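Local coordinates for PA0821 (Pseudomonas aeruginosa, PDB 7DRG), which probably acts as an immunity protein (antitoxin) against a VRR-NUC-type nuclease effector of the type VI secretion system, at residues T43-K48 and G211-L216; L53-L58 and D107-C112; P287-L292 and D343-A348. All coordinates share one frame; numbering follows the deposited sequence.

Contact 1. Residues T43-K48 and G211-L216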
loop_
_atom_site.group_PDB
_atom_site.type_symbol
_atom_site.label_atom_id
_atom_site.label_comp_id
_atom_site.label_asym_id
_atom_site.label_seq_id
_atom_site.Cartn_x
_atom_site.Cartn_y
_atom_site.Cartn_z
ATOM N N THR B 43 -16.688 16.615 6.788
ATOM C CA THR B 43 -16.028 17.819 6.295
ATOM C C THR B 43 -17.063 18.696 5.606
ATOM O O THR B 43 -17.760 18.233 4.696
ATOM C CB THR B 43 -14.923 17.450 5.306
ATOM O OG1 THR B 43 -13.973 16.587 5.943
ATOM C CG2 THR B 43 -14.231 18.687 4.779
ATOM N N LEU B 44 -17.172 19.952 6.044
ATOM C CA LEU B 44 -18.145 20.894 5.500
ATOM C C LEU B 44 -17.412 22.157 5.074
ATOM O O LEU B 44 -16.710 22.766 5.884
ATOM C CB LEU B 44 -19.230 21.228 6.531
ATOM C CG LEU B 44 -20.105 20.073 7.018
ATOM C CD1 LEU B 44 -21.044 20.551 8.112
ATOM C CD2 LEU B 44 -20.892 19.495 5.865
ATOM N N TYR B 45 -17.560 22.533 3.806
ATOM C CA TYR B 45 -17.010 23.777 3.282
ATOM C C TYR B 45 -18.130 24.812 3.243
ATOM O O TYR B 45 -19.153 24.582 2.592
ATOM C CB TYR B 45 -16.431 23.575 1.881
ATOM C CG TYR B 45 -15.336 22.527 1.734
ATOM C CD1 TYR B 45 -15.648 21.175 1.631
ATOM C CD2 TYR B 45 -13.996 22.905 1.636
ATOM C CE1 TYR B 45 -14.649 20.215 1.454
ATOM C CE2 TYR B 45 -12.998 21.960 1.466
ATOM C CZ TYR B 45 -13.332 20.623 1.377
ATOM O OH TYR B 45 -12.328 19.690 1.199
ATOM N N PHE B 46 -17.937 25.954 3.910
ATOM C CA PHE B 46 -19.029 26.909 4.082
ATOM C C PHE B 46 -18.484 28.328 4.018
ATOM O O PHE B 46 -17.279 28.556 4.133
ATOM C CB PHE B 46 -19.774 26.686 5.407
ATOM C CG PHE B 46 -18.942 26.987 6.626
ATOM C CD1 PHE B 46 -18.032 26.059 7.108
ATOM C CD2 PHE B 46 -19.069 28.196 7.295
ATOM C CE1 PHE B 46 -17.253 26.337 8.222
ATOM C CE2 PHE B 46 -18.298 28.474 8.414
ATOM C CZ PHE B 46 -17.388 27.539 8.879
ATOM N N LYS B 47 -19.388 29.298 3.876
ATOM C CA LYS B 47 -18.976 30.692 3.755
ATOM C C LYS B 47 -19.505 31.527 4.916
ATOM O O LYS B 47 -20.287 31.064 5.751
ATOM C CB LYS B 47 -19.423 31.281 2.410
ATOM C CG LYS B 47 -18.764 30.581 1.225
ATOM C CD LYS B 47 -19.002 31.302 -0.090
ATOM C CE LYS B 47 -18.375 30.545 -1.243
ATOM N NZ LYS B 47 -18.523 31.291 -2.528
ATOM N N LYS B 48 -19.015 32.775 4.962
ATOM C CA LYS B 48 -19.429 33.802 5.920
ATOM C C LYS B 48 -19.007 33.477 7.350
ATOM O O LYS B 48 -19.645 33.921 8.309
ATOM C CB LYS B 48 -20.938 34.056 5.848
ATOM C CG LYS B 48 -21.394 34.500 4.469
ATOM C CD LYS B 48 -22.900 34.645 4.418
ATOM C CE LYS B 48 -23.305 36.095 4.372
ATOM N NZ LYS B 48 -24.763 36.258 4.636
ATOM N N GLY B 211 -6.597 13.800 2.552
ATOM C CA GLY B 211 -6.172 15.173 2.346
ATOM C C GLY B 211 -6.621 16.093 3.471
ATOM O O GLY B 211 -7.198 15.673 4.476
ATOM N N THR B 212 -6.322 17.378 3.276
ATOM C CA THR B 212 -6.539 18.419 4.280
ATOM C C THR B 212 -7.457 19.481 3.681
ATOM O O THR B 212 -7.022 20.297 2.863
ATOM C CB THR B 212 -5.207 19.018 4.724
ATOM O OG1 THR B 212 -4.356 17.968 5.197
ATOM C CG2 THR B 212 -5.431 20.012 5.842
ATOM N N ALA B 213 -8.725 19.480 4.100
ATOM C CA ALA B 213 -9.716 20.345 3.471
ATOM C C ALA B 213 -9.343 21.818 3.588
ATOM O O ALA B 213 -9.559 22.594 2.648
ATOM C CB ALA B 213 -11.090 20.094 4.088
ATOM N N CYS B 214 -8.779 22.229 4.724
ATOM C CA CYS B 214 -8.472 23.648 4.876
ATOM C C CYS B 214 -7.345 24.102 3.953
ATOM O O CYS B 214 -7.264 25.297 3.646
ATOM C CB CYS B 214 -8.143 23.971 6.335
ATOM S SG CYS B 214 -6.652 23.228 6.982
ATOM N N LEU B 215 -6.483 23.188 3.494
ATOM C CA LEU B 215 -5.494 23.540 2.476
ATOM C C LEU B 215 -6.102 23.556 1.080
ATOM O O LEU B 215 -5.641 24.312 0.218
ATOM C CB LEU B 215 -4.316 22.562 2.490
ATOM C CG LEU B 215 -3.498 22.368 3.765
ATOM C CD1 LEU B 215 -2.244 21.552 3.466
ATOM C CD2 LEU B 215 -3.146 23.702 4.389
ATOM N N LEU B 216 -7.115 22.723 0.835
ATOM C CA LEU B 216 -7.754 22.671 -0.475
ATOM C C LEU B 216 -8.685 23.854 -0.711
ATOM O O LEU B 216 -8.827 24.309 -1.855
ATOM C CB LEU B 216 -8.548 21.364 -0.615
ATOM C CG LEU B 216 -7.769 20.043 -0.566
ATOM C CD1 LEU B 216 -8.713 18.848 -0.523
ATOM C CD2 LEU B 216 -6.831 19.944 -1.764
#

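Contact 2. Residues L53-L58 and D107-C112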
loop_
_atom_site.group_PDB
_atom_site.type_symbol
_atom_site.label_atom_id
_atom_site.label_comp_id
_atom_site.label_asym_id
_atom_site.label_seq_id
_atom_site.Cartn_x
_atom_site.Cartn_y
_atom_site.Cartn_z
ATOM N N LEU B 53 -23.527 35.746 13.036
ATOM C CA LEU B 53 -24.550 34.706 13.036
ATOM C C LEU B 53 -23.952 33.343 12.718
ATOM O O LEU B 53 -24.338 32.342 13.332
ATOM C CB LEU B 53 -25.666 35.051 12.048
ATOM C CG LEU B 53 -26.580 36.194 12.495
ATOM C CD1 LEU B 53 -27.678 36.427 11.471
ATOM C CD2 LEU B 53 -27.167 35.901 13.866
ATOM N N VAL B 54 -22.993 33.289 11.786
ATOM C CA VAL B 54 -22.361 32.012 11.457
ATOM C C VAL B 54 -21.485 31.551 12.609
ATOM O O VAL B 54 -21.438 30.357 12.931
ATOM C CB VAL B 54 -21.566 32.112 10.141
ATOM C CG1 VAL B 54 -20.774 30.814 9.871
ATOM C CG2 VAL B 54 -22.485 32.396 8.977
ATOM N N ARG B 55 -20.783 32.486 13.257
ATOM C CA ARG B 55 -19.984 32.112 14.419
ATOM C C ARG B 55 -20.858 31.564 15.544
ATOM O O ARG B 55 -20.504 30.558 16.169
ATOM C CB ARG B 55 -19.150 33.301 14.882
ATOM C CG ARG B 55 -18.044 33.612 13.891
ATOM C CD ARG B 55 -17.290 34.876 14.238
ATOM N NE ARG B 55 -16.217 35.096 13.275
ATOM C CZ ARG B 55 -15.272 36.020 13.419
ATOM N NH1 ARG B 55 -15.270 36.801 14.496
ATOM N NH2 ARG B 55 -14.331 36.159 12.489
ATOM N N GLU B 56 -22.025 32.180 15.793
ATOM C CA GLU B 56 -22.936 31.621 16.789
ATOM C C GLU B 56 -23.384 30.217 16.409
ATOM O O GLU B 56 -23.510 29.343 17.275
ATOM C CB GLU B 56 -24.156 32.524 16.966
ATOM C CG GLU B 56 -23.814 33.906 17.465
ATOM C CD GLU B 56 -25.034 34.814 17.542
ATOM O OE1 GLU B 56 -26.177 34.298 17.467
ATOM O OE2 GLU B 56 -24.830 36.044 17.616
ATOM N N SER B 57 -23.659 29.992 15.121
ATOM C CA SER B 57 -24.072 28.661 14.683
ATOM C C SER B 57 -22.944 27.652 14.846
ATOM O O SER B 57 -23.187 26.500 15.225
ATOM C CB SER B 57 -24.563 28.709 13.237
ATOM O OG SER B 57 -25.858 29.310 13.192
ATOM N N LEU B 58 -21.702 28.071 14.591
ATOM C CA LEU B 58 -20.566 27.191 14.845
ATOM C C LEU B 58 -20.480 26.827 16.320
ATOM O O LEU B 58 -20.133 25.694 16.674
ATOM C CB LEU B 58 -19.273 27.871 14.390
ATOM C CG LEU B 58 -19.058 27.949 12.877
ATOM C CD1 LEU B 58 -17.912 28.908 12.551
ATOM C CD2 LEU B 58 -18.757 26.554 12.314
ATOM N N ASP B 107 -10.642 38.802 12.241
ATOM C CA ASP B 107 -9.848 37.742 12.842
ATOM C C ASP B 107 -10.072 36.422 12.109
ATOM O O ASP B 107 -11.136 36.181 11.531
ATOM C CB ASP B 107 -10.192 37.583 14.322
ATOM C CG ASP B 107 -9.672 38.730 15.162
ATOM O OD1 ASP B 107 -8.491 39.105 14.996
ATOM O OD2 ASP B 107 -10.445 39.259 15.986
ATOM N N HIS B 108 -9.044 35.578 12.119
ATOM C CA HIS B 108 -9.099 34.253 11.515
ATOM C C HIS B 108 -9.566 33.246 12.558
ATOM O O HIS B 108 -9.018 33.190 13.662
ATOM C CB HIS B 108 -7.718 33.878 10.961
ATOM C CG HIS B 108 -7.531 32.419 10.671
ATOM N ND1 HIS B 108 -8.294 31.731 9.750
ATOM C CD2 HIS B 108 -6.640 31.524 11.161
ATOM C CE1 HIS B 108 -7.891 30.474 9.697
ATOM N NE2 HIS B 108 -6.887 30.322 10.542
ATOM N N LEU B 109 -10.592 32.467 12.226
ATOM C CA LEU B 109 -11.044 31.428 13.143
ATOM C C LEU B 109 -10.101 30.242 13.047
ATOM O O LEU B 109 -9.913 29.686 11.963
ATOM C CB LEU B 109 -12.462 30.978 12.814
ATOM C CG LEU B 109 -13.535 32.049 12.740
ATOM C CD1 LEU B 109 -14.879 31.373 12.814
ATOM C CD2 LEU B 109 -13.336 33.053 13.850
ATOM N N SER B 110 -9.525 29.840 14.180
ATOM C CA SER B 110 -8.631 28.681 14.205
ATOM C C SER B 110 -8.844 27.970 15.537
ATOM O O SER B 110 -8.395 28.456 16.578
ATOM C CB SER B 110 -7.175 29.100 14.021
ATOM O OG SER B 110 -6.313 27.972 14.039
ATOM N N PHE B 111 -9.542 26.834 15.500
ATOM C CA PHE B 111 -9.836 26.059 16.701
ATOM C C PHE B 111 -9.829 24.592 16.323
ATOM O O PHE B 111 -10.649 24.161 15.506
ATOM C CB PHE B 111 -11.201 26.424 17.300
ATOM C CG PHE B 111 -11.334 27.867 17.686
ATOM C CD1 PHE B 111 -10.865 28.316 18.910
ATOM C CD2 PHE B 111 -11.944 28.773 16.829
ATOM C CE1 PHE B 111 -10.993 29.642 19.269
ATOM C CE2 PHE B 111 -12.068 30.107 17.181
ATOM C CZ PHE B 111 -11.592 30.540 18.403
ATOM N N CYS B 112 -8.930 23.823 16.925
ATOM C CA CYS B 112 -8.856 22.391 16.653
ATOM C C CYS B 112 -8.844 21.638 17.977
ATOM O O CYS B 112 -7.827 21.626 18.676
ATOM C CB CYS B 112 -7.623 22.059 15.821
ATOM S SG CYS B 112 -7.556 20.318 15.391
HETATM O O HOH W 1 -13.202 34.505 10.533
#

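Contact 3. Residues P287-L292 and D343-A348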
loop_
_atom_site.group_PDB
_atom_site.type_symbol
_atom_site.label_atom_id
_atom_site.label_comp_id
_atom_site.label_asym_id
_atom_site.label_seq_id
_atom_site.Cartn_x
_atom_site.Cartn_y
_atom_site.Cartn_z
ATOM N N PRO B 287 -16.630 0.156 -2.815
ATOM C CA PRO B 287 -17.954 -0.074 -2.207
ATOM C C PRO B 287 -19.076 0.174 -3.207
ATOM O O PRO B 287 -19.125 1.225 -3.850
ATOM C CB PRO B 287 -18.004 0.943 -1.058
ATOM C CG PRO B 287 -16.582 1.366 -0.834
ATOM C CD PRO B 287 -15.908 1.267 -2.169
ATOM N N ALA B 288 -19.989 -0.795 -3.321
ATOM C CA ALA B 288 -21.080 -0.667 -4.283
ATOM C C ALA B 288 -21.909 0.604 -4.109
ATOM O O ALA B 288 -22.212 1.252 -5.128
ATOM C CB ALA B 288 -21.983 -1.911 -4.226
ATOM N N PRO B 289 -22.315 1.019 -2.902
ATOM C CA PRO B 289 -23.112 2.255 -2.830
ATOM C C PRO B 289 -22.327 3.476 -3.286
ATOM O O PRO B 289 -22.895 4.371 -3.925
ATOM C CB PRO B 289 -23.520 2.334 -1.348
ATOM C CG PRO B 289 -23.346 0.944 -0.820
ATOM C CD PRO B 289 -22.185 0.379 -1.580
ATOM N N TYR B 290 -21.024 3.528 -3.008
ATOM C CA TYR B 290 -20.236 4.678 -3.443
ATOM C C TYR B 290 -20.041 4.674 -4.954
ATOM O O TYR B 290 -20.004 5.737 -5.579
ATOM C CB TYR B 290 -18.870 4.700 -2.762
ATOM C CG TYR B 290 -18.826 4.855 -1.248
ATOM C CD1 TYR B 290 -19.947 4.654 -0.446
ATOM C CD2 TYR B 290 -17.627 5.209 -0.622
ATOM C CE1 TYR B 290 -19.872 4.787 0.940
ATOM C CE2 TYR B 290 -17.546 5.345 0.747
ATOM C CZ TYR B 290 -18.666 5.136 1.525
ATOM O OH TYR B 290 -18.574 5.280 2.896
ATOM N N VAL B 291 -19.873 3.488 -5.554
ATOM C CA VAL B 291 -19.724 3.407 -7.006
ATOM C C VAL B 291 -20.951 3.986 -7.698
ATOM O O VAL B 291 -20.847 4.750 -8.667
ATOM C CB VAL B 291 -19.478 1.949 -7.437
ATOM C CG1 VAL B 291 -19.706 1.779 -8.949
ATOM C CG2 VAL B 291 -18.093 1.511 -7.041
ATOM N N LEU B 292 -22.137 3.625 -7.210
ATOM C CA LEU B 292 -23.359 4.103 -7.842
ATOM C C LEU B 292 -23.531 5.609 -7.660
ATOM O O LEU B 292 -23.918 6.314 -8.600
ATOM C CB LEU B 292 -24.561 3.338 -7.290
ATOM C CG LEU B 292 -24.614 1.856 -7.671
ATOM C CD1 LEU B 292 -25.741 1.170 -6.923
ATOM C CD2 LEU B 292 -24.773 1.678 -9.183
ATOM N N ASP B 343 -27.139 -4.891 -9.071
ATOM C CA ASP B 343 -27.432 -6.229 -8.565
ATOM C C ASP B 343 -26.612 -6.535 -7.320
ATOM O O ASP B 343 -27.116 -7.149 -6.371
ATOM C CB ASP B 343 -27.159 -7.282 -9.641
ATOM C CG ASP B 343 -28.196 -7.280 -10.756
ATOM O OD1 ASP B 343 -29.358 -6.897 -10.511
ATOM O OD2 ASP B 343 -27.840 -7.687 -11.885
ATOM N N LYS B 344 -25.345 -6.114 -7.306
ATOM C CA LYS B 344 -24.499 -6.358 -6.144
ATOM C C LYS B 344 -25.028 -5.614 -4.922
ATOM O O LYS B 344 -25.015 -6.149 -3.805
ATOM C CB LYS B 344 -23.058 -5.947 -6.455
ATOM C CG LYS B 344 -22.042 -6.516 -5.484
ATOM C CD LYS B 344 -20.759 -6.960 -6.178
ATOM C CE LYS B 344 -19.927 -5.780 -6.641
ATOM N NZ LYS B 344 -18.470 -6.050 -6.478
ATOM N N LEU B 345 -25.505 -4.382 -5.123
ATOM C CA LEU B 345 -26.131 -3.620 -4.049
ATOM C C LEU B 345 -27.255 -4.412 -3.386
ATOM O O LEU B 345 -27.270 -4.593 -2.165
ATOM C CB LEU B 345 -26.661 -2.296 -4.608
ATOM C CG LEU B 345 -27.267 -1.262 -3.656
ATOM C CD1 LEU B 345 -26.173 -0.487 -2.939
ATOM C CD2 LEU B 345 -28.199 -0.310 -4.397
ATOM N N LEU B 346 -28.204 -4.903 -4.183
ATOM C CA LEU B 346 -29.398 -5.509 -3.603
ATOM C C LEU B 346 -29.118 -6.876 -2.987
ATOM O O LEU B 346 -29.783 -7.259 -2.018
ATOM C CB LEU B 346 -30.494 -5.631 -4.663
ATOM C CG LEU B 346 -30.890 -4.334 -5.365
ATOM C CD1 LEU B 346 -32.142 -4.552 -6.189
ATOM C CD2 LEU B 346 -31.098 -3.212 -4.357
ATOM N N SER B 347 -28.155 -7.622 -3.519
ATOM C CA SER B 347 -27.937 -8.977 -3.030
ATOM C C SER B 347 -26.998 -9.041 -1.835
ATOM O O SER B 347 -27.150 -9.928 -0.987
ATOM C CB SER B 347 -27.389 -9.867 -4.152
ATOM O OG SER B 347 -26.098 -9.452 -4.559
ATOM N N ALA B 348 -26.041 -8.121 -1.731
ATOM C CA ALA B 348 -24.975 -8.244 -0.750
ATOM C C ALA B 348 -24.981 -7.158 0.312
ATOM O O ALA B 348 -24.302 -7.317 1.332
ATOM C CB ALA B 348 -23.608 -8.242 -1.451
#

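Contact 1. Residues T43-K48 and G211-L216
The methyl of Ala213 touches both Tyr45 and Thr43, which approach it from directions roughly at right angles; the two belong to one strand, and their side chains both reach the short helix 213-216. The CB of Ala213 is 3.2 Å from the phenolic OH of Tyr45 and 3.6 Å from its CZ, so it meets the hydroxyl end of the ring rather than the ring centre, and it comes to the ring obliquely. On the threonine side the contact is purely methyl: Thr43 CG2 lies 3.5 Å from Ala213 CB. A chi1 of -58° explains the division of labour within Thr43, because CG2 stands anti to the backbone N and takes the packing, while OG1, beside that N, is hydrogen-bonded to Glu147. Leu216 adds a looser touch, with CD1 4.1 Å from Tyr45 OH. The whole is a small helix-on-sheet packing, 145 Å² in extent: Thr43 and Tyr45, near the end of strand 34-46, are partly covered by the single turn 213-216, whereas Leu44 points away from it and packs on Phe166 and Phe169 of helix 161-173. Leu216 N bonds to Thr212 O at 3.2 Å and closes the turn; Ala213 and Leu216 both point toward the strand segment. Although its neighbours across this contact are carbon atoms, the OH of the buried Tyr45 is hydrogen-bonded to the hydroxyl of Tyr179. Further out, Phe222 meets the Tyr45 ring with planes about 45° apart and also touches Leu216, while Val145 of the adjacent strand 144-151 touches both Tyr45 and Ala213.

Contact 2. Residues L53-L58 and D107-C112
Arg55 on helix 52-69 and Leu109, the first residue of strand 109-114, have the nearest CA atoms of the two segments, 9.1 Å apart, so side chains must span the gap. Arg55 does so with a chain extended from CG to NE (chi2 174°, chi3 178°), which carries its guanidinium across the leucine, the two side chains crossing obliquely. Leu109 presents both methyls. Its CD2 sits over one face of the guanidinium, 3.3 Å above the plane and displaced toward the rim, with Arg55 NH2 at 3.5 Å from Leu109 CD2. Its CD1 meets Leu58 tip to tip, the CD1 atoms of Leu58 and Leu109 being 3.9 Å apart. One residue thus packs against two helix residues separated by three positions, on the same side of the helix. The polar rim of Arg55 is turned to backbone carbonyls: Asp107 O lies at its edge near the plane, and a water that accepts from Arg55 NH2 at 2.8 Å also lies 2.8 Å from Asp107 O. Rotation of the group is further restricted by hydrogen bonds from NE to Ala49 O and from NH2 to Asp104 O. This is helix-on-sheet packing that includes a buried arginine bonded to loop carbonyls: Met100 of helix 96-101 touches both Arg55 and Leu109, Ile129 of strand 126-131 lies against Leu109, and Phe46 of strand 34-46 contacts Leu58.

Contact 3. Residues P287-L292 and D343-A348
Leu345 lays its two methyls over Pro289 and Leu292, CD1 reaching Pro289 CG at 3.8 Å and CD2 reaching Leu292 CD1 at 3.8 Å. The motif is a pair of roughly antiparallel helices: the N-to-C directions of the short segments 288-292 and 343-348 differ by 151°, and their axes approach to 9.7 Å. Within 343-348, Leu345 gives the largest share of the buried surface. Its chi1 of -175°, with CG opposite the backbone N, directs the branch between the two partners on the facing helix, so that each methyl has its own neighbour and neither side chain is met head-on. Both approaches are oblique. Ala288 CA and Leu345 CA are the nearest such pair between the two segments, 5.9 Å apart. The small CB of Ala288 points across and stops 4.4 Å from Leu345 N, which is consistent with the close approach at this end of the pair. Pro289 lies in the first turn of its helix, where a missing N-H costs no intrahelical bond; its CG, and more distantly its CB, face Leu345 CD1. Helix 288-297 begins after Pro287 at the N-cap position, whose carbonyl O accepts from Val291 N. Phe259 touches Pro289, Leu292 and Leu345 together, so that both helices rest on strand 259-264, and Trp341, earlier on helix 338-348, touches Ala288, Val291 and Leu292. The adjoining Lys344 pairs with Asp281 in a salt bridge and makes a cation-pi contact with Trp341. On helix 338-348 itself, Asp343 O is gripped from opposite faces of its plane by Ser347 N and by Ser347 OG, the latter 3.1 Å away at a C=O...donor angle of 133°.

How the contacts relate
Contacts 1 and 2 are neighbours, with centres about 13 Å apart; strand 34-46 and helix 52-69 follow one another in the chain. They touch directly: Phe46 CE2 approaches Val54 CG1 at 3.7 Å, and Phe46 CZ approaches Leu58 CD2 at 3.8 Å. In sequence, 53-58 and 107-112 both fall between 43-48 and 211-216, so contact 1 encloses contact 2. Contact 3 closes later and stands apart, its centre about 29 Å from the centre of contact 1 and about 38 Å from that of contact 2. Contacts 2 and 3 lie on opposite sides of the chain's centre, about 22 Å apart at their nearest atoms, whereas contact 1 is the closest to that centre, about 9 Å from it centre to centre.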